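Local coordinates for hypothetical protein Paer03002360 (Pseudomonas aeruginosa, PDB 2ERV) that hydrolyses the ester bond at the 3 position of lipid A, releasing the primary fatty acyl chain from lipopolysaccharide at the outer membrane, at residues Thr10-Met15 / Gly94-Gly99; Thr46-Gly51 / Lys57-Phe62; Ser28-Gln31 / Arg36-Gly39. All coordinates share one frame; numbering follows the deposited sequence.

Interaction 1. Residues Thr10-Met15 / Gly94-Gly99; sequences TGQSGM and GDQNLG
In Q12 and Q96 alike CG swings away from the carbonyl carbon and lies next to the backbone N, and both chains then bend at chi2. The bend of Q12 (chi2 74°) and that of Q96 (chi2 -55°) bring the two amides together from opposite directions. They meet in a surface contact between two turns at one end of the eight-stranded, antiparallel beta barrel. Residues 10-15 form the tight connection between strands 2-9 and 15-24. Residues 94-99 belong to the longer connection between strands 75-88 and 102-114.

The amides are stacked, with planes 16° apart. Q96 OE1 approaches Q12 CD to 3.1 Å. It also lies 3.2 Å from Q12 OE1; both are acceptors, so no hydrogen bond joins them. Q96 NE2 donates instead to the backbone O of G138. Q12 OE1 accepts from water 1 at 2.7 Å, and the same water accepts from the backbone N of D95. This bridge is the hydrogen-bonded link between the two segments. The D95 carboxylate passes alongside Q12, running the other way, with D95 OD2 3.6 Å from Q12 CB. Its other oxygen, OD1, is held by the backbone N of D52.

The turn that presents Q12 is type I, from T10 to S13. S13 N donates to T10 O, and T10 N donates to G14 O at 2.8 Å. The side chain of Q12 is about 5 Å from that of E140, a member of the catalytic charge relay, so the contact lies beside the active site. T10 OG1 folds over the turn and accepts from G14 N, just past it, at 3.1 Å, and more weakly from Q12 N.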
# COMPACT_ATOMS: atom_id res chain seq x y z
N THR A 10 12.23 0.81 3.42
CA THR A 10 11.90 -0.42 4.19
C THR A 10 12.34 -0.26 5.65
O THR A 10 12.99 0.73 5.98
CB THR A 10 12.61 -1.62 3.61
OG1 THR A 10 14.03 -1.42 3.74
CG2 THR A 10 12.32 -1.77 2.09
N GLY A 11 12.05 -1.23 6.50
CA GLY A 11 12.65 -1.23 7.85
C GLY A 11 14.19 -1.26 7.86
O GLY A 11 14.83 -0.88 8.85
N GLN A 12 14.77 -1.72 6.75
CA GLN A 12 16.24 -1.82 6.59
C GLN A 12 16.83 -0.59 5.83
O GLN A 12 18.00 -0.57 5.45
CB GLN A 12 16.58 -3.13 5.87
CG GLN A 12 16.26 -4.41 6.70
CD GLN A 12 14.75 -4.71 6.77
OE1 GLN A 12 14.05 -4.75 5.73
NE2 GLN A 12 14.24 -4.93 8.00
N SER A 13 16.00 0.42 5.65
CA SER A 13 16.40 1.69 5.01
C SER A 13 16.73 1.57 3.51
O SER A 13 17.47 2.39 2.97
CB SER A 13 17.57 2.35 5.79
OG SER A 13 17.19 2.74 7.10
N GLY A 14 16.19 0.55 2.83
CA GLY A 14 16.27 0.50 1.37
C GLY A 14 15.07 1.25 0.77
O GLY A 14 14.02 1.33 1.39
N MET A 15 15.21 1.78 -0.44
CA MET A 15 14.13 2.60 -1.09
C MET A 15 13.09 1.67 -1.71
O MET A 15 13.45 0.57 -2.10
CB MET A 15 14.72 3.43 -2.23
CG MET A 15 15.72 4.53 -1.79
SD MET A 15 14.99 5.60 -0.51
CE MET A 15 13.56 6.33 -1.33
N GLY A 94 15.65 -6.91 -0.88
CA GLY A 94 16.38 -6.05 0.02
C GLY A 94 17.31 -6.90 0.86
O GLY A 94 18.02 -7.75 0.31
N ASP A 95 17.26 -6.72 2.17
CA ASP A 95 18.04 -7.54 3.10
C ASP A 95 17.27 -8.77 3.56
O ASP A 95 17.69 -9.42 4.50
CB ASP A 95 18.40 -6.73 4.35
CG ASP A 95 19.43 -5.65 4.12
OD1 ASP A 95 20.07 -5.55 3.03
OD2 ASP A 95 19.66 -4.81 5.01
N GLN A 96 16.13 -9.10 2.93
CA GLN A 96 15.17 -10.06 3.53
C GLN A 96 15.02 -11.35 2.71
O GLN A 96 14.95 -11.30 1.51
CB GLN A 96 13.77 -9.44 3.66
CG GLN A 96 13.68 -8.07 4.41
CD GLN A 96 14.29 -8.11 5.81
OE1 GLN A 96 15.39 -7.61 6.01
NE2 GLN A 96 13.57 -8.68 6.78
N ASN A 97 14.96 -12.49 3.39
CA ASN A 97 14.61 -13.74 2.72
C ASN A 97 13.17 -14.02 3.05
O ASN A 97 12.84 -14.41 4.18
CB ASN A 97 15.52 -14.87 3.17
CG ASN A 97 15.25 -16.19 2.44
OD1 ASN A 97 14.27 -16.35 1.73
ND2 ASN A 97 16.10 -17.16 2.68
N LEU A 98 12.29 -13.75 2.09
CA LEU A 98 10.86 -13.92 2.28
C LEU A 98 10.39 -15.38 2.30
O LEU A 98 9.27 -15.68 2.75
CB LEU A 98 10.11 -13.19 1.18
CG LEU A 98 10.38 -11.69 1.04
CD1 LEU A 98 9.55 -11.19 -0.10
CD2 LEU A 98 9.98 -11.05 2.35
N GLY A 99 11.21 -16.28 1.75
CA GLY A 99 10.84 -17.71 1.69
C GLY A 99 10.02 -18.04 0.47
O GLY A 99 10.33 -18.99 -0.27
O HOH W 1 15.17 -5.12 3.34

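Interaction 2. Residues Thr46-Gly51 / Lys57-Phe62; sequences TYWEGG and KHSLSF
W48 points the NE1 edge of its indole at S59. NE1 donates to S59 OG at 3.1 Å, the N-H is almost straight on the oxygen (176°), and OG lies in the ring plane. S59 holds OG between its backbone N and carbonyl carbon (chi1 68°), where it meets the indole edge. T46 covers part of one indole face: its CG2 sits 3.4 Å above the plane of W48, offset toward the rim. The indole is thus held at its N-H edge and touched on a face. S59 OG has a second partner in water 2, at 2.8 Å. That water also binds T46 OG1 and S61 OG, so one solvent molecule serves three hydroxyls. S61 OG is further bonded to E105.

All this happens on the face of T46, W48, K57 and S59, which turns into the beta barrel, where W48 meets the rings of F88 and Y127. The two segments are the adjoining ends of an antiparallel hairpin, strands 35-48 and 57-70. T46 with S59 and W48 with K57 are hydrogen-bonded pairs; Y47 with H58 is the non-hydrogen-bonded pair between them. T46 N donates to S59 O at 2.9 Å, and W48 N donates to K57 O at 2.9 Å. H58 CA adds a CA-H...O contact to T46 O, 3.2 Å away.

On the other face, Y47 and H58 are turned obliquely, with planes 58° apart. H58 CE1 comes to the edge of the phenol ring, 3.5 Å from Y47 CD1. H58 ND1 is fixed by the hydroxyl of Y45. W48 also touches I139 and S141; the catalytic E140 between them, about 6 Å away side chain to side chain, probably faces outward.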
# COMPACT_ATOMS: atom_id res chain seq x y z
N THR A 46 5.53 -2.44 -7.41
CA THR A 46 6.52 -1.83 -6.49
C THR A 46 7.88 -2.27 -6.92
O THR A 46 8.06 -3.44 -7.24
CB THR A 46 6.27 -2.24 -5.01
OG1 THR A 46 4.93 -1.84 -4.62
CG2 THR A 46 7.21 -1.51 -4.04
N TYR A 47 8.82 -1.34 -6.94
CA TYR A 47 10.23 -1.71 -7.08
C TYR A 47 10.90 -1.55 -5.72
O TYR A 47 10.67 -0.55 -5.03
CB TYR A 47 10.94 -0.81 -8.12
CG TYR A 47 12.42 -1.07 -8.22
CD1 TYR A 47 12.88 -2.14 -8.96
CD2 TYR A 47 13.34 -0.26 -7.60
CE1 TYR A 47 14.23 -2.41 -9.06
CE2 TYR A 47 14.74 -0.54 -7.70
CZ TYR A 47 15.13 -1.61 -8.44
OH TYR A 47 16.46 -1.92 -8.60
N TRP A 48 11.73 -2.52 -5.37
CA TRP A 48 12.40 -2.59 -4.08
C TRP A 48 13.87 -2.57 -4.38
O TRP A 48 14.36 -3.53 -4.98
CB TRP A 48 12.12 -3.97 -3.42
CG TRP A 48 10.61 -4.22 -3.15
CD1 TRP A 48 9.66 -4.64 -4.06
CD2 TRP A 48 9.90 -3.97 -1.93
NE1 TRP A 48 8.42 -4.70 -3.47
CE2 TRP A 48 8.54 -4.29 -2.15
CE3 TRP A 48 10.28 -3.52 -0.64
CZ2 TRP A 48 7.56 -4.18 -1.15
CZ3 TRP A 48 9.33 -3.42 0.34
CH2 TRP A 48 7.98 -3.74 0.09
N GLU A 49 14.57 -1.55 -3.89
CA GLU A 49 16.01 -1.43 -3.99
C GLU A 49 16.67 -2.68 -3.40
O GLU A 49 16.18 -3.26 -2.41
CB GLU A 49 16.49 -0.20 -3.23
CG GLU A 49 17.99 0.07 -3.33
CD GLU A 49 18.52 1.13 -2.39
OE1 GLU A 49 17.77 1.71 -1.56
OE2 GLU A 49 19.74 1.41 -2.48
N GLY A 50 17.77 -3.11 -4.03
CA GLY A 50 18.46 -4.33 -3.58
C GLY A 50 19.08 -4.10 -2.22
O GLY A 50 19.16 -2.98 -1.75
N GLY A 51 19.54 -5.18 -1.59
CA GLY A 51 20.20 -5.07 -0.31
C GLY A 51 21.12 -6.28 -0.23
O GLY A 51 21.56 -6.78 -1.25
N LYS A 57 14.21 -5.87 -6.92
CA LYS A 57 13.11 -6.81 -7.16
C LYS A 57 11.79 -6.04 -7.39
O LYS A 57 11.72 -4.85 -7.15
CB LYS A 57 12.94 -7.75 -5.97
CG LYS A 57 14.07 -8.75 -5.78
CD LYS A 57 14.11 -9.82 -6.90
CE LYS A 57 15.11 -10.93 -6.56
NZ LYS A 57 16.52 -10.47 -6.56
N HIS A 58 10.77 -6.73 -7.86
CA HIS A 58 9.49 -6.08 -8.20
C HIS A 58 8.39 -6.90 -7.56
O HIS A 58 8.53 -8.11 -7.40
CB HIS A 58 9.28 -6.11 -9.73
CG HIS A 58 10.44 -5.59 -10.51
ND1 HIS A 58 10.52 -4.28 -10.94
CD2 HIS A 58 11.59 -6.19 -10.91
CE1 HIS A 58 11.65 -4.11 -11.60
NE2 HIS A 58 12.33 -5.24 -11.58
N SER A 59 7.31 -6.24 -7.17
CA SER A 59 6.16 -6.96 -6.67
C SER A 59 4.90 -6.43 -7.35
O SER A 59 4.82 -5.25 -7.70
CB SER A 59 6.06 -6.88 -5.14
OG SER A 59 5.75 -5.57 -4.71
N LEU A 60 3.92 -7.31 -7.54
CA LEU A 60 2.62 -6.92 -8.06
C LEU A 60 1.66 -7.29 -6.92
O LEU A 60 1.71 -8.39 -6.40
CB LEU A 60 2.25 -7.76 -9.28
CG LEU A 60 2.34 -7.28 -10.74
CD1 LEU A 60 3.31 -6.12 -10.97
CD2 LEU A 60 2.63 -8.46 -11.76
N SER A 61 0.80 -6.36 -6.55
CA SER A 61 -0.10 -6.62 -5.43
C SER A 61 -1.50 -6.12 -5.73
O SER A 61 -1.72 -5.26 -6.60
CB SER A 61 0.47 -5.96 -4.17
OG SER A 61 0.58 -4.58 -4.41
N PHE A 62 -2.47 -6.70 -5.05
CA PHE A 62 -3.83 -6.32 -5.21
C PHE A 62 -4.56 -6.47 -3.87
O PHE A 62 -4.45 -7.50 -3.22
CB PHE A 62 -4.52 -7.20 -6.25
CG PHE A 62 -5.94 -6.82 -6.47
CD1 PHE A 62 -6.25 -5.78 -7.34
CD2 PHE A 62 -6.96 -7.46 -5.77
CE1 PHE A 62 -7.56 -5.40 -7.52
CE2 PHE A 62 -8.27 -7.07 -5.96
CZ PHE A 62 -8.57 -6.06 -6.84
O HOH W 2 3.37 -4.15 -5.05

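Interaction 3. Residues Ser28-Gln31 / Arg36-Gly39; sequences SWWQ and RLTG
W30 offers one face of its indole to L37: CD2 sits over the six-membered ring, offset toward the rim, as a CH-pi contact. The L37 CD2 methyl is 4.0 Å from the centroid of that ring in W30, and the two side chains run side by side in the same direction. The R36 guanidinium is met at its edge and on one face. S28 OG lies at the guanidinium edge, in its plane, and pairs with NH1, while T38 CG2 covers one face near the rim. The 2.5 Å from R36 NH1 to S28 OG is too short for a normal bond, so its detail is doubtful. W29 is less squarely placed. Its CE3 is 3.6 Å from L37 O and its CZ3 is 4.2 Å from T38 CA, neither squarely over the ring nor at its rim.

This is an antiparallel beta hairpin. W29 and L37 form a hydrogen-bonded pair: W29 N donates to L37 O at 2.8 Å, and L37 N donates to W29 O at 2.8 Å. S28 CA adds a CA-H...O contact to L37 O. After the pair the chain turns a corner at W30, whose backbone has a positive phi of 49°. The corner takes W30 round so that its indole and W29 both pack near L37. Beyond it, the chain of Q31 passes at a slant to that of R36, with Q31 CG 3.7 Å from R36 CB.

R36 extends from CG to NE, and NE forms a salt bridge with E69 on strand 57-70. T38 OG1 is hydrogen-bonded to the backbone O of K27. The side chain of W29 is about 5 Å from a bound detergent molecule. Residues 28-31 are extracellular, and strand 35-48 runs on from the contact into the barrel wall, where its backbone bonds to E69 and V67 of strand 57-70 on one edge and to W25 on the other.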
# COMPACT_ATOMS: atom_id res chain seq x y z
N SER A 28 -20.84 3.32 0.33
CA SER A 28 -20.48 3.81 1.64
C SER A 28 -21.39 3.17 2.70
O SER A 28 -22.49 2.71 2.39
CB SER A 28 -20.62 5.33 1.66
OG SER A 28 -19.61 5.89 0.81
N TRP A 29 -20.88 3.09 3.93
CA TRP A 29 -21.60 2.60 5.10
C TRP A 29 -21.30 3.53 6.27
O TRP A 29 -20.34 4.33 6.24
CB TRP A 29 -21.08 1.22 5.48
CG TRP A 29 -21.19 0.22 4.37
CD1 TRP A 29 -22.29 -0.56 4.03
CD2 TRP A 29 -20.17 -0.11 3.43
NE1 TRP A 29 -22.00 -1.35 2.95
CE2 TRP A 29 -20.70 -1.09 2.55
CE3 TRP A 29 -18.84 0.33 3.25
CZ2 TRP A 29 -19.94 -1.66 1.51
CZ3 TRP A 29 -18.09 -0.23 2.21
CH2 TRP A 29 -18.64 -1.22 1.36
N TRP A 30 -22.06 3.37 7.34
CA TRP A 30 -21.91 4.13 8.59
C TRP A 30 -21.80 5.63 8.38
O TRP A 30 -21.02 6.31 9.07
CB TRP A 30 -20.70 3.66 9.41
CG TRP A 30 -20.65 2.19 9.73
CD1 TRP A 30 -21.71 1.31 9.81
CD2 TRP A 30 -19.47 1.43 10.04
NE1 TRP A 30 -21.25 0.06 10.15
CE2 TRP A 30 -19.88 0.10 10.29
CE3 TRP A 30 -18.11 1.75 10.16
CZ2 TRP A 30 -18.98 -0.91 10.63
CZ3 TRP A 30 -17.20 0.73 10.51
CH2 TRP A 30 -17.65 -0.58 10.73
N GLN A 31 -22.60 6.16 7.46
CA GLN A 31 -22.52 7.57 7.12
C GLN A 31 -23.22 8.39 8.16
O GLN A 31 -24.41 8.15 8.46
CB GLN A 31 -23.08 7.88 5.74
CG GLN A 31 -22.64 6.92 4.67
CD GLN A 31 -23.77 6.02 4.26
OE1 GLN A 31 -24.27 5.19 5.07
NE2 GLN A 31 -24.23 6.20 3.02
N ARG A 36 -17.76 8.65 6.85
CA ARG A 36 -18.37 7.44 6.34
C ARG A 36 -17.25 6.42 6.18
O ARG A 36 -16.07 6.81 6.03
CB ARG A 36 -19.02 7.69 4.98
CG ARG A 36 -18.07 8.37 3.96
CD ARG A 36 -18.55 8.39 2.53
NE ARG A 36 -17.53 8.98 1.64
CZ ARG A 36 -17.25 8.55 0.40
NH1 ARG A 36 -17.87 7.48 -0.10
NH2 ARG A 36 -16.33 9.16 -0.33
N LEU A 37 -17.65 5.15 6.22
CA LEU A 37 -16.80 4.05 5.82
C LEU A 37 -17.00 3.84 4.32
O LEU A 37 -18.14 3.83 3.82
CB LEU A 37 -17.11 2.76 6.59
CG LEU A 37 -16.18 1.54 6.28
CD1 LEU A 37 -14.75 1.76 6.86
CD2 LEU A 37 -16.78 0.23 6.86
N THR A 38 -15.89 3.65 3.62
CA THR A 38 -15.94 3.33 2.20
C THR A 38 -14.73 2.47 1.83
O THR A 38 -14.16 1.82 2.73
CB THR A 38 -16.08 4.63 1.34
OG1 THR A 38 -16.32 4.24 -0.02
CG2 THR A 38 -14.80 5.49 1.32
N GLY A 39 -14.33 2.44 0.55
CA GLY A 39 -13.09 1.76 0.19
C GLY A 39 -12.78 1.77 -1.28
O GLY A 39 -13.52 2.41 -2.10

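In the fold
Interactions 1 and 2 lie near one end of the barrel and interaction 3 near the other, about 31 to 35 Å away between centres. Interaction 2 is partly buried; the other two are surface contacts. Interactions 2 and 3 share strand 35-48, and both rest on backbone pairing with side chains added. Interaction 1 has no direct hydrogen bond across it and depends on stacked amides and a water. Interactions 1 and 2 touch: E49 OE1 is 2.8 Å from M15 N, a probable hydrogen bond, and T10 packs on W48. Both come near the catalytic E140. Interaction 3, at the extracellular end, with tryptophans at the surface, lies far from the annotated sites.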